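Local coordinates for protein oxidoreductase, iron/ascorbate family (Shewanella oneidensis, PDB 3ON7) that probably acts as an iron(II)-dependent oxygenase, splitting 2-oxoglutarate to ethylene and carbon dioxide and coupling the breakdown of 2-oxoglutarate to the oxidation of L-arginine, at residues B[130-135]-B[223-228]; B[16-21]-B[118-123]; B[82-87]-B[162-167]. All coordinates share one frame; numbering follows the deposited sequence. Where two conformers were deposited one is given.

Interaction 1: B[130-135]-B[223-228]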
ATOM      1  N   ASP B 130      38.517  -8.578   8.145  1.00 37.22           N
ATOM      2  CA  ASP B 130      38.478  -8.952   6.720  1.00 38.92           C
ATOM      3  C   ASP B 130      37.344  -9.930   6.390  1.00 38.12           C
ATOM      4  O   ASP B 130      36.799  -9.885   5.298  1.00 38.52           O
ATOM      5  CB  ASP B 130      39.830  -9.538   6.265  1.00 41.24           C
ATOM      6  CG  ASP B 130      40.916  -8.459   6.052  1.00 46.51           C
ATOM      7  OD1 ASP B 130      40.566  -7.279   5.830  1.00 50.95           O
ATOM      8  OD2 ASP B 130      42.127  -8.793   6.082  1.00 51.63           O
ATOM      9  N   GLU B 131      37.003 -10.802   7.337  1.00 38.69           N
ATOM     10  CA  GLU B 131      35.912 -11.767   7.178  1.00 39.69           C
ATOM     11  C   GLU B 131      34.549 -11.059   7.187  1.00 38.30           C
ATOM     12  O   GLU B 131      33.608 -11.496   6.515  1.00 38.44           O
ATOM     13  CB  GLU B 131      35.984 -12.855   8.277  1.00 41.32           C
ATOM     14  CG  GLU B 131      35.419 -12.460   9.647  1.00 46.72           C
ATOM     15  CD  GLU B 131      35.956 -13.317  10.786  1.00 58.66           C
ATOM     16  N   ILE B 132      34.449  -9.964   7.937  1.00 35.52           N
ATOM     17  CA  ILE B 132      33.230  -9.167   7.957  1.00 33.44           C
ATOM     18  C   ILE B 132      33.173  -8.283   6.697  1.00 33.43           C
ATOM     19  O   ILE B 132      32.122  -8.185   6.060  1.00 33.82           O
ATOM     20  CB  ILE B 132      33.111  -8.317   9.235  1.00 33.26           C
ATOM     21  CG1 ILE B 132      33.240  -9.182  10.502  1.00 33.73           C
ATOM     22  CG2 ILE B 132      31.791  -7.576   9.249  1.00 29.83           C
ATOM     23  CD1 ILE B 132      32.234 -10.310  10.619  1.00 29.47           C
ATOM     24  N   LYS B 133      34.293  -7.661   6.323  1.00 33.58           N
ATOM     25  CA  LYS B 133      34.364  -6.897   5.064  1.00 34.01           C
ATOM     26  C   LYS B 133      33.803  -7.685   3.897  1.00 33.68           C
ATOM     27  O   LYS B 133      33.024  -7.154   3.111  1.00 34.07           O
ATOM     28  CB  LYS B 133      35.801  -6.498   4.707  1.00 35.61           C
ATOM     29  CG  LYS B 133      36.317  -5.233   5.359  1.00 40.08           C
ATOM     30  CD  LYS B 133      37.855  -5.282   5.528  1.00 41.89           C
ATOM     31  CE  LYS B 133      38.459  -3.901   5.748  1.00 45.65           C
ATOM     32  NZ  LYS B 133      39.525  -3.902   6.801  1.00 45.30           N
ATOM     33  N   ALA B 134      34.207  -8.949   3.787  1.00 35.48           N
ATOM     34  CA  ALA B 134      33.818  -9.805   2.660  1.00 36.15           C
ATOM     35  C   ALA B 134      32.313 -10.085   2.603  1.00 35.37           C
ATOM     36  O   ALA B 134      31.811 -10.515   1.577  1.00 36.10           O
ATOM     37  CB  ALA B 134      34.597 -11.124   2.697  1.00 36.68           C
ATOM     38  N   LYS B 135      31.596  -9.841   3.694  1.00 35.28           N
ATOM     39  CA  LYS B 135      30.145 -10.026   3.707  1.00 35.69           C
ATOM     40  C   LYS B 135      29.373  -8.873   3.045  1.00 33.16           C
ATOM     41  O   LYS B 135      28.236  -9.051   2.634  1.00 32.23           O
ATOM     42  CB  LYS B 135      29.654 -10.249   5.134  1.00 36.27           C
ATOM     43  CG  LYS B 135      30.145 -11.555   5.727  1.00 41.34           C
ATOM     44  CD  LYS B 135      29.454 -11.860   7.057  1.00 48.15           C
ATOM     45  CE  LYS B 135      30.063 -13.086   7.743  1.00 55.44           C
ATOM     46  NZ  LYS B 135      30.114 -14.261   6.830  1.00 56.18           N
ATOM     47  N   ASP B 223      26.449  -9.882   9.511  1.00 28.46           N
ATOM     48  CA  ASP B 223      26.220 -11.125  10.235  1.00 30.11           C
ATOM     49  C   ASP B 223      26.312 -10.959  11.750  1.00 28.60           C
ATOM     50  O   ASP B 223      26.974 -11.741  12.423  1.00 28.90           O
ATOM     51  CB  ASP B 223      27.200 -12.215   9.766  1.00 33.14           C
ATOM     52  CG  ASP B 223      26.770 -13.619  10.202  1.00 39.24           C
ATOM     53  OD1 ASP B 223      25.549 -13.916  10.145  1.00 44.95           O
ATOM     54  OD2 ASP B 223      27.650 -14.417  10.597  1.00 44.27           O
ATOM     55  N   GLY B 224      25.658  -9.936  12.290  1.00 26.52           N
ATOM     56  CA  GLY B 224      25.597  -9.763  13.746  1.00 26.12           C
ATOM     57  C   GLY B 224      26.820  -9.138  14.384  1.00 24.38           C
ATOM     58  O   GLY B 224      26.814  -8.870  15.573  1.00 25.81           O
ATOM     59  N   TYR B 225      27.871  -8.887  13.608  1.00 24.73           N
ATOM     60  CA  TYR B 225      29.088  -8.273  14.143  1.00 23.86           C
ATOM     61  C   TYR B 225      28.810  -6.870  14.666  1.00 23.49           C
ATOM     62  O   TYR B 225      29.333  -6.499  15.711  1.00 22.67           O
ATOM     63  CB  TYR B 225      30.204  -8.219  13.108  1.00 24.22           C
ATOM     64  CG  TYR B 225      31.527  -7.715  13.663  1.00 21.82           C
ATOM     65  CD1 TYR B 225      32.382  -8.560  14.374  1.00 30.91           C
ATOM     66  CD2 TYR B 225      31.927  -6.399  13.471  1.00 28.11           C
ATOM     67  CE1 TYR B 225      33.613  -8.101  14.881  1.00 28.57           C
ATOM     68  CE2 TYR B 225      33.143  -5.925  13.981  1.00 30.16           C
ATOM     69  CZ  TYR B 225      33.977  -6.782  14.684  1.00 28.44           C
ATOM     70  OH  TYR B 225      35.166  -6.309  15.177  1.00 29.46           O
ATOM     71  N   PHE B 226      27.991  -6.106  13.939  1.00 23.31           N
ATOM     72  CA  PHE B 226      27.502  -4.820  14.421  1.00 24.08           C
ATOM     73  C   PHE B 226      26.057  -4.977  14.859  1.00 23.45           C
ATOM     74  O   PHE B 226      25.199  -5.242  14.035  1.00 23.19           O
ATOM     75  CB  PHE B 226      27.620  -3.750  13.332  1.00 23.70           C
ATOM     76  CG  PHE B 226      29.039  -3.368  13.021  1.00 24.14           C
ATOM     77  CD1 PHE B 226      29.819  -2.723  13.972  1.00 27.31           C
ATOM     78  CD2 PHE B 226      29.605  -3.670  11.799  1.00 25.00           C
ATOM     79  CE1 PHE B 226      31.134  -2.376  13.702  1.00 27.30           C
ATOM     80  CE2 PHE B 226      30.928  -3.333  11.522  1.00 26.46           C
ATOM     81  CZ  PHE B 226      31.688  -2.679  12.473  1.00 27.89           C
ATOM     82  N   PRO B 227      25.778  -4.821  16.161  1.00 22.32           N
ATOM     83  CA  PRO B 227      24.410  -5.049  16.618  1.00 22.37           C
ATOM     84  C   PRO B 227      23.474  -3.857  16.381  1.00 21.30           C
ATOM     85  O   PRO B 227      23.894  -2.708  16.559  1.00 21.44           O
ATOM     86  CB  PRO B 227      24.589  -5.324  18.106  1.00 23.59           C
ATOM     87  CG  PRO B 227      25.817  -4.512  18.477  1.00 24.90           C
ATOM     88  CD  PRO B 227      26.712  -4.651  17.280  1.00 23.70           C
ATOM     89  N   SER B 228      22.234  -4.145  15.974  1.00 19.90           N
ATOM     90  CA  SER B 228      21.151  -3.163  15.980  1.00 22.06           C
ATOM     91  C   SER B 228      20.498  -3.210  17.340  1.00 22.94           C
ATOM     92  O   SER B 228      19.858  -4.192  17.685  1.00 22.65           O
ATOM     93  CB  SER B 228      20.103  -3.480  14.924  1.00 22.16           C
ATOM     94  OG  SER B 228      19.007  -2.572  15.013  1.00 24.45           O
TER
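I132 of the short helix 130-133 and K135 just beyond it rest on D223, the C-prime residue of the Schellman motif that ends helix 216-221, and Y225 two residues on. D223 has positive phi; D223 N bonds to E220 O and G224 N to Q219 O. I132 makes the apolar half. Its CG1 stands over one face of the Y225 ring in a CH-pi contact, 4.2 Å from the centroid and 23° off the ring normal, displaced toward the rim, while I132 CD1 reaches 3.8 Å from Y225 CB. The Y225 ring takes this place because its CG lies anti to the backbone N (chi1 -174°). At the CD2 edge of the ring, Y225 CD2 sits 3.7 Å above the plane of the F226 ring, over its centre. Replacing I132 by alanine removes CG1 and CD1 and would probably leave that face of Y225 without its aliphatic cover and the ring freer to turn. The same loop packs onto helix 14-25, where Y225 and F226 both touch R23. K135 supplies the other half. Its CB points toward the segment 223-228, CD comes within 3.5 Å of D223 CB, and CE follows at 3.6 Å from that same CB. The chain then bends at chi4 (-52°), which leaves K135 NZ 4.5 Å from D223 OD2, attractive in sign but too long for a salt bridge.

Interaction 2: B[16-21]-B[118-123]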
ATOM      1  N   LYS B  16      38.800   4.743  14.927  1.00 29.60           N
ATOM      2  CA  LYS B  16      38.986   3.407  15.504  1.00 31.13           C
ATOM      3  C   LYS B  16      38.110   3.216  16.721  1.00 29.35           C
ATOM      4  O   LYS B  16      37.426   2.194  16.838  1.00 28.64           O
ATOM      5  CB  LYS B  16      40.463   3.129  15.875  1.00 33.92           C
ATOM      6  CG  LYS B  16      40.717   1.712  16.475  1.00 37.62           C
ATOM      7  CD  LYS B  16      42.204   1.466  16.815  1.00 45.16           C
ATOM      8  N   ARG B  17      38.136   4.188  17.629  1.00 27.94           N
ATOM      9  CA  ARG B  17      37.330   4.101  18.868  1.00 28.04           C
ATOM     10  C   ARG B  17      35.826   4.174  18.589  1.00 26.82           C
ATOM     11  O   ARG B  17      35.032   3.540  19.284  1.00 29.00           O
ATOM     12  CB  ARG B  17      37.734   5.197  19.858  1.00 29.25           C
ATOM     13  CG  ARG B  17      39.093   4.967  20.554  1.00 31.55           C
ATOM     14  CD  ARG B  17      39.640   6.259  21.102  1.00 32.92           C
ATOM     15  NE  ARG B  17      38.681   6.928  21.977  1.00 32.47           N
ATOM     16  CZ  ARG B  17      38.556   8.247  22.101  1.00 35.46           C
ATOM     17  NH1 ARG B  17      39.330   9.090  21.409  1.00 34.44           N
ATOM     18  NH2 ARG B  17      37.635   8.731  22.919  1.00 36.42           N
ATOM     19  N   PHE B  18      35.440   4.936  17.572  1.00 24.72           N
ATOM     20  CA  PHE B  18      34.032   5.058  17.190  1.00 24.41           C
ATOM     21  C   PHE B  18      33.443   3.731  16.679  1.00 24.21           C
ATOM     22  O   PHE B  18      32.351   3.320  17.098  1.00 23.89           O
ATOM     23  CB  PHE B  18      33.889   6.161  16.134  1.00 25.16           C
ATOM     24  CG  PHE B  18      32.500   6.305  15.583  1.00 25.22           C
ATOM     25  CD1 PHE B  18      31.544   7.023  16.267  1.00 27.11           C
ATOM     26  CD2 PHE B  18      32.158   5.721  14.377  1.00 24.20           C
ATOM     27  CE1 PHE B  18      30.267   7.152  15.753  1.00 23.51           C
ATOM     28  CE2 PHE B  18      30.887   5.847  13.864  1.00 24.68           C
ATOM     29  CZ  PHE B  18      29.944   6.559  14.553  1.00 24.84           C
ATOM     30  N   VAL B  19      34.169   3.058  15.789  1.00 25.38           N
ATOM     31  CA  VAL B  19      33.714   1.781  15.216  1.00 23.78           C
ATOM     32  C   VAL B  19      33.647   0.720  16.311  1.00 24.79           C
ATOM     33  O   VAL B  19      32.738  -0.088  16.344  1.00 22.85           O
ATOM     34  CB  VAL B  19      34.585   1.333  14.025  1.00 25.25           C
ATOM     35  CG1 VAL B  19      34.135  -0.055  13.488  1.00 22.33           C
ATOM     36  CG2 VAL B  19      34.518   2.386  12.892  1.00 20.07           C
ATOM     37  N   GLU B  20      34.571   0.775  17.260  1.00 27.30           N
ATOM     38  CA  GLU B  20      34.539  -0.150  18.390  1.00 27.28           C
ATOM     39  C   GLU B  20      33.345   0.103  19.340  1.00 25.64           C
ATOM     40  O   GLU B  20      32.793  -0.828  19.916  1.00 23.56           O
ATOM     41  CB  GLU B  20      35.868  -0.082  19.148  1.00 28.13           C
ATOM     42  CG  GLU B  20      35.884  -0.843  20.454  1.00 33.53           C
ATOM     43  CD  GLU B  20      35.601  -2.324  20.289  1.00 41.67           C
ATOM     44  OE1 GLU B  20      35.893  -2.893  19.189  1.00 38.94           O
ATOM     45  OE2 GLU B  20      35.103  -2.913  21.284  1.00 43.35           O
ATOM     46  N   SER B  21      32.979   1.363  19.534  1.00 24.10           N
ATOM     47  CA  SER B  21      31.794   1.673  20.318  1.00 23.38           C
ATOM     48  C   SER B  21      30.526   1.096  19.660  1.00 21.88           C
ATOM     49  O   SER B  21      29.609   0.636  20.337  1.00 21.21           O
ATOM     50  CB  SER B  21      31.657   3.187  20.471  1.00 23.12           C
ATOM     51  OG  SER B  21      30.451   3.517  21.119  1.00 21.63           O
ATOM     52  N   SER B 118      28.445   8.971   5.263  1.00 23.93           N
ATOM     53  CA  SER B 118      29.230   8.280   4.264  1.00 24.49           C
ATOM     54  C   SER B 118      30.670   8.103   4.728  1.00 26.18           C
ATOM     55  O   SER B 118      31.247   7.024   4.569  1.00 27.26           O
ATOM     56  CB  SER B 118      29.156   9.049   2.954  1.00 25.59           C
ATOM     57  OG  SER B 118      29.453   8.208   1.864  1.00 37.44           O
ATOM     58  N   GLU B 119      31.252   9.139   5.332  1.00 26.19           N
ATOM     59  CA  GLU B 119      32.584   9.000   5.924  1.00 25.26           C
ATOM     60  C   GLU B 119      32.544   7.976   7.049  1.00 24.42           C
ATOM     61  O   GLU B 119      33.436   7.149   7.164  1.00 25.85           O
ATOM     62  CB  GLU B 119      33.119  10.327   6.462  1.00 26.33           C
ATOM     63  CG  GLU B 119      34.525  10.223   7.107  1.00 27.82           C
ATOM     64  CD  GLU B 119      34.972  11.501   7.830  1.00 29.03           C
ATOM     65  OE1 GLU B 119      34.144  12.379   8.112  1.00 30.07           O
ATOM     66  OE2 GLU B 119      36.171  11.628   8.126  1.00 33.71           O
ATOM     67  N   LEU B 120      31.507   8.030   7.876  1.00 23.30           N
ATOM     68  CA  LEU B 120      31.376   7.109   9.005  1.00 22.05           C
ATOM     69  C   LEU B 120      31.227   5.651   8.538  1.00 22.86           C
ATOM     70  O   LEU B 120      31.772   4.725   9.157  1.00 20.98           O
ATOM     71  CB  LEU B 120      30.181   7.497   9.883  1.00 21.59           C
ATOM     72  CG  LEU B 120      30.239   8.868  10.585  1.00 23.74           C
ATOM     73  CD1 LEU B 120      28.983   9.049  11.446  1.00 21.59           C
ATOM     74  CD2 LEU B 120      31.533   9.039  11.423  1.00 20.36           C
ATOM     75  N   LEU B 121      30.477   5.438   7.459  1.00 22.31           N
ATOM     76  CA  LEU B 121      30.388   4.091   6.894  1.00 23.10           C
ATOM     77  C   LEU B 121      31.751   3.624   6.352  1.00 24.18           C
ATOM     78  O   LEU B 121      32.079   2.457   6.477  1.00 23.20           O
ATOM     79  CB  LEU B 121      29.327   4.012   5.809  1.00 20.37           C
ATOM     80  CG  LEU B 121      27.898   4.124   6.315  1.00 23.18           C
ATOM     81  CD1 LEU B 121      27.002   4.635   5.199  1.00 17.20           C
ATOM     82  CD2 LEU B 121      27.373   2.772   6.876  1.00 19.43           C
ATOM     83  N   GLU B 122      32.533   4.526   5.749  1.00 24.71           N
ATOM     84  CA  GLU B 122      33.901   4.192   5.353  1.00 27.06           C
ATOM     85  C   GLU B 122      34.685   3.723   6.576  1.00 27.25           C
ATOM     86  O   GLU B 122      35.408   2.716   6.513  1.00 28.47           O
ATOM     87  CB  GLU B 122      34.640   5.390   4.740  1.00 29.06           C
ATOM     88  CG  GLU B 122      34.304   5.698   3.303  1.00 36.66           C
ATOM     89  CD  GLU B 122      34.970   6.983   2.799  1.00 44.82           C
ATOM     90  OE1 GLU B 122      35.784   7.588   3.535  1.00 50.34           O
ATOM     91  OE2 GLU B 122      34.671   7.384   1.657  1.00 47.99           O
ATOM     92  N   TRP B 123      34.549   4.463   7.679  1.00 24.93           N
ATOM     93  CA  TRP B 123      35.204   4.095   8.937  1.00 26.31           C
ATOM     94  C   TRP B 123      34.795   2.702   9.381  1.00 25.31           C
ATOM     95  O   TRP B 123      35.634   1.896   9.771  1.00 27.30           O
ATOM     96  CB  TRP B 123      34.874   5.086  10.052  1.00 25.54           C
ATOM     97  CG  TRP B 123      35.546   6.422   9.953  1.00 24.01           C
ATOM     98  CD1 TRP B 123      36.354   6.885   8.953  1.00 28.15           C
ATOM     99  CD2 TRP B 123      35.407   7.485  10.880  1.00 21.80           C
ATOM    100  NE1 TRP B 123      36.754   8.175   9.223  1.00 27.56           N
ATOM    101  CE2 TRP B 123      36.173   8.570  10.396  1.00 25.14           C
ATOM    102  CE3 TRP B 123      34.719   7.623  12.092  1.00 21.88           C
ATOM    103  CZ2 TRP B 123      36.272   9.781  11.085  1.00 29.28           C
ATOM    104  CZ3 TRP B 123      34.808   8.831  12.775  1.00 27.94           C
ATOM    105  CH2 TRP B 123      35.586   9.893  12.273  1.00 26.86           C
TER
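F18 and W123 meet as an offset edge-to-face pair: the indole turns its edge toward the phenyl face, with the planes at 72° and the centroid of the six-membered indole ring 6.0 Å from that of F18. The nearest atoms are F18 CD2 and W123 CE3, 3.9 Å apart, and CD2 lies close to the plane of the indole. The torsions account for this. W123 has CG anti to its carbonyl carbon, and a chi2 of 4° lays CD1 over CA, which swings the six-membered ring outward and puts CE3 in front. F18 extends from its helix with CG trans to the backbone N, so that its ring reaches across to helix 103-126.

L120, one turn before W123, takes the other end of the phenyl group. Its two methyls touch neighbouring ring carbons: CD2 is 4.1 Å from F18 CE2, and CD1 approaches F18 CZ. The two side chains run at about a right angle. V19 contributes a different kind of contact, because its CG2 branch leans over main chain as well as side chain. V19 CG2 stands 3.4 Å from W123 O and 3.9 Å from W123 CB.

The contact is wholly one of packing, and three of its four residues are buried. The segments of the two helices cross at -82°, with their axes 10.2 Å apart at closest approach. W123 also rests on S14 and A15 of the first helix. F18 and L120 both touch I212 of strand 210-214, which places both helices against the large sheet, consistent with the double-stranded beta-helix (jelly roll) of the iron/ascorbate-dependent oxidoreductase family.

Interaction 3: B[82-87]-B[162-167]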
ATOM      1  N   THR B  82     -10.825  11.044  23.611  1.00 37.31           N
ATOM      2  CA  THR B  82     -10.101  11.531  22.443  1.00 35.79           C
ATOM      3  C   THR B  82      -8.810  10.719  22.235  1.00 33.51           C
ATOM      4  O   THR B  82      -8.199  10.273  23.199  1.00 32.48           O
ATOM      5  CB  THR B  82      -9.720  13.022  22.608  1.00 35.29           C
ATOM      6  OG1 THR B  82      -8.539  13.113  23.411  1.00 36.12           O
ATOM      7  CG2 THR B  82     -10.854  13.841  23.266  1.00 37.00           C
ATOM      8  N   VAL B  83      -8.407  10.539  20.984  1.00 32.91           N
ATOM      9  CA  VAL B  83      -7.132   9.923  20.661  1.00 30.66           C
ATOM     10  C   VAL B  83      -6.257  10.972  19.988  1.00 27.94           C
ATOM     11  O   VAL B  83      -6.683  11.613  19.049  1.00 27.94           O
ATOM     12  CB  VAL B  83      -7.307   8.673  19.757  1.00 30.98           C
ATOM     13  CG1 VAL B  83      -5.968   8.203  19.180  1.00 23.15           C
ATOM     14  CG2 VAL B  83      -7.985   7.563  20.538  1.00 29.40           C
ATOM     15  N   LYS B  84      -5.037  11.136  20.484  1.00 25.62           N
ATOM     16  CA  LYS B  84      -4.131  12.191  20.034  1.00 25.30           C
ATOM     17  C   LYS B  84      -2.700  11.866  20.442  1.00 21.80           C
ATOM     18  O   LYS B  84      -2.411  11.746  21.624  1.00 19.58           O
ATOM     19  CB  LYS B  84      -4.550  13.538  20.656  1.00 26.91           C
ATOM     20  CG  LYS B  84      -3.760  14.754  20.197  1.00 28.79           C
ATOM     21  CD  LYS B  84      -4.080  15.961  21.091  1.00 40.83           C
ATOM     22  CE  LYS B  84      -2.836  16.796  21.423  1.00 45.23           C
ATOM     23  NZ  LYS B  84      -3.024  17.766  22.558  1.00 45.90           N
ATOM     24  N   ASP B  85      -1.807  11.732  19.467  1.00 19.21           N
ATOM     25  CA  ASP B  85      -0.424  11.428  19.752  1.00 19.39           C
ATOM     26  C   ASP B  85       0.219  12.673  20.369  1.00 19.66           C
ATOM     27  O   ASP B  85      -0.342  13.771  20.269  1.00 17.69           O
ATOM     28  CB  ASP B  85       0.319  10.989  18.486  1.00 19.77           C
ATOM     29  CG  ASP B  85       1.552  10.128  18.783  1.00 19.98           C
ATOM     30  OD1 ASP B  85       1.938   9.992  19.953  1.00 23.98           O
ATOM     31  OD2 ASP B  85       2.136   9.571  17.835  1.00 27.83           O
ATOM     32  N   ILE B  86       1.368  12.483  21.020  1.00 18.21           N
ATOM     33  CA  ILE B  86       2.080  13.560  21.717  1.00 19.92           C
ATOM     34  C   ILE B  86       3.141  14.219  20.828  1.00 20.45           C
ATOM     35  O   ILE B  86       3.986  14.965  21.314  1.00 19.09           O
ATOM     36  CB  ILE B  86       2.744  13.056  23.033  1.00 20.30           C
ATOM     37  CG1 ILE B  86       3.798  11.967  22.738  1.00 21.23           C
ATOM     38  CG2 ILE B  86       1.687  12.567  23.993  1.00 16.97           C
ATOM     39  CD1 ILE B  86       4.696  11.631  23.929  1.00 22.82           C
ATOM     40  N   LYS B  87       3.102  13.929  19.528  1.00 20.72           N
ATOM     41  CA  LYS B  87       4.048  14.477  18.578  1.00 19.80           C
ATOM     42  C   LYS B  87       3.407  14.678  17.207  1.00 18.79           C
ATOM     43  O   LYS B  87       2.451  13.987  16.850  1.00 17.71           O
ATOM     44  CB  LYS B  87       5.279  13.568  18.449  1.00 20.21           C
ATOM     45  CG  LYS B  87       5.029  12.227  17.738  1.00 25.52           C
ATOM     46  CD  LYS B  87       6.311  11.407  17.615  1.00 35.64           C
ATOM     47  CE  LYS B  87       6.086   9.959  17.156  1.00 33.83           C
ATOM     48  NZ  LYS B  87       5.147   9.183  18.036  1.00 38.58           N
ATOM     49  N   GLY B 162      -1.718  22.828  31.655  1.00 57.06           N
ATOM     50  CA  GLY B 162      -2.781  22.447  32.564  1.00 60.18           C
ATOM     51  C   GLY B 162      -2.477  21.186  33.358  1.00 61.66           C
ATOM     52  O   GLY B 162      -1.412  21.074  33.985  1.00 61.96           O
ATOM     53  N   ASP B 163      -3.415  20.238  33.300  1.00 62.69           N
ATOM     54  CA  ASP B 163      -3.375  18.972  34.038  0.50 62.93           C
ATOM     55  C   ASP B 163      -2.802  17.814  33.210  1.00 62.30           C
ATOM     56  O   ASP B 163      -2.600  16.712  33.729  1.00 62.71           O
ATOM     57  CB  ASP B 163      -4.799  18.610  34.488  0.50 63.76           C
ATOM     58  CG  ASP B 163      -5.823  18.738  33.357  0.50 61.82           C
ATOM     59  OD1 ASP B 163      -5.458  18.487  32.189  0.50 54.41           O
ATOM     60  OD2 ASP B 163      -6.983  19.107  33.640  0.50 60.38           O
ATOM     61  N   GLU B 164      -2.589  18.059  31.908  1.00 60.90           N
ATOM     62  CA  GLU B 164      -1.991  17.068  30.996  1.00 58.28           C
ATOM     63  C   GLU B 164      -0.753  16.410  31.615  1.00 55.90           C
ATOM     64  O   GLU B 164       0.189  17.100  32.013  1.00 54.45           O
ATOM     65  CB  GLU B 164      -1.569  17.728  29.682  1.00 58.16           C
ATOM     66  CG  GLU B 164      -2.683  18.050  28.701  1.00 58.78           C
ATOM     67  CD  GLU B 164      -2.133  18.580  27.370  1.00 63.44           C
ATOM     68  OE1 GLU B 164      -1.781  19.780  27.311  1.00 63.78           O
ATOM     69  OE2 GLU B 164      -2.049  17.802  26.386  1.00 59.61           O
ATOM     70  N   GLU B 165      -0.764  15.081  31.695  1.00 53.57           N
ATOM     71  CA  GLU B 165       0.338  14.333  32.293  1.00 51.27           C
ATOM     72  C   GLU B 165       1.384  13.993  31.240  1.00 47.22           C
ATOM     73  O   GLU B 165       1.067  13.622  30.116  1.00 44.62           O
ATOM     74  CB  GLU B 165      -0.165  13.040  32.943  1.00 52.00           C
HETATM   75  N   MSE B 166       2.641  14.134  31.624  1.00 45.15           N
HETATM   76  CA  MSE B 166       3.758  13.659  30.828  1.00 43.04           C
HETATM   77  C   MSE B 166       4.111  12.270  31.369  1.00 40.85           C
HETATM   78  O   MSE B 166       4.362  12.112  32.563  1.00 40.77           O
HETATM   79  CB  MSE B 166       4.932  14.642  30.957  1.00 42.35           C
HETATM   80  CG  MSE B 166       6.265  14.173  30.440  1.00 40.99           C
HETATM   81 SE   MSE B 166       7.479  15.690  30.161  0.75 21.51          SE
HETATM   82  CE  MSE B 166       6.991  15.989  28.322  1.00 38.06           C
ATOM     83  N   GLY B 167       4.108  11.269  30.499  1.00 37.71           N
ATOM     84  CA  GLY B 167       4.523   9.929  30.893  1.00 38.18           C
ATOM     85  C   GLY B 167       6.015   9.841  31.155  1.00 36.82           C
ATOM     86  O   GLY B 167       6.784  10.695  30.699  1.00 35.87           O
TER
HETATM   87  O   HOH W   1      -0.298  18.902  24.177  1.00 31.96           O
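E164 OE2 is approached both by the ammonium group of K84 and by a water. The water donates to E164 OE2 at 3.0 Å, the sound bond of the group, and accepts weakly from K84 NZ; the direct K84 NZ to E164 OE2 separation of 4.0 Å makes a long salt bridge, so the ion pair is loose, with a water weakly bridging it. K84 reaches out with CG trans to its backbone N (chi1 -176°) and a kink at chi3, meeting the extended E164 chain at about a right angle. The other carboxylate oxygen, E164 OE1, accepts from T161 N, which ties the glutamate to its own loop. K241 NZ bonds to the carbonyl oxygens of G162 and E164 in that same loop.

D85, next to K84, is held separately. Its OD2 takes K87 NZ at 3.0 Å in a salt bridge, on the syn side and 29° out of the carboxylate plane, whereas its OD1 takes I86 N at 2.8 Å on the anti side, likewise tilted out of that plane (34°). R263 of a neighbouring subunit adds a salt bridge to D85 OD1.

Only 34 Å² is buried between the segments, as befits a loose surface link. It joins the run between strands 82-83 and 88-92 to the connection from strand 151-157 to strand 169-174, which passes from the large to the small sheet of the jelly roll, beside a subunit interface.

Overall arrangement
From the N terminus, helix 14-25 waits almost a hundred residues for helix 103-126, and interaction 2 closes that loop. Residues 82-87 lie within it but find their partner only at 162-167, so interaction 3 crosses interaction 2. Interaction 1 opens at helix 130-133, soon after interaction 2 has closed, and ends at 223-228; the two are in series, while interactions 1 and 3 cross. In space, interactions 1 and 2 adjoin: F226 CZ packs 3.7 Å from V19 CG1, joining the helical layer to the loop after helix 216-221. Interaction 3 lies on the opposite side of the chain's centre, about 42 and 39 Å from them between centres, near the link between the two sheets.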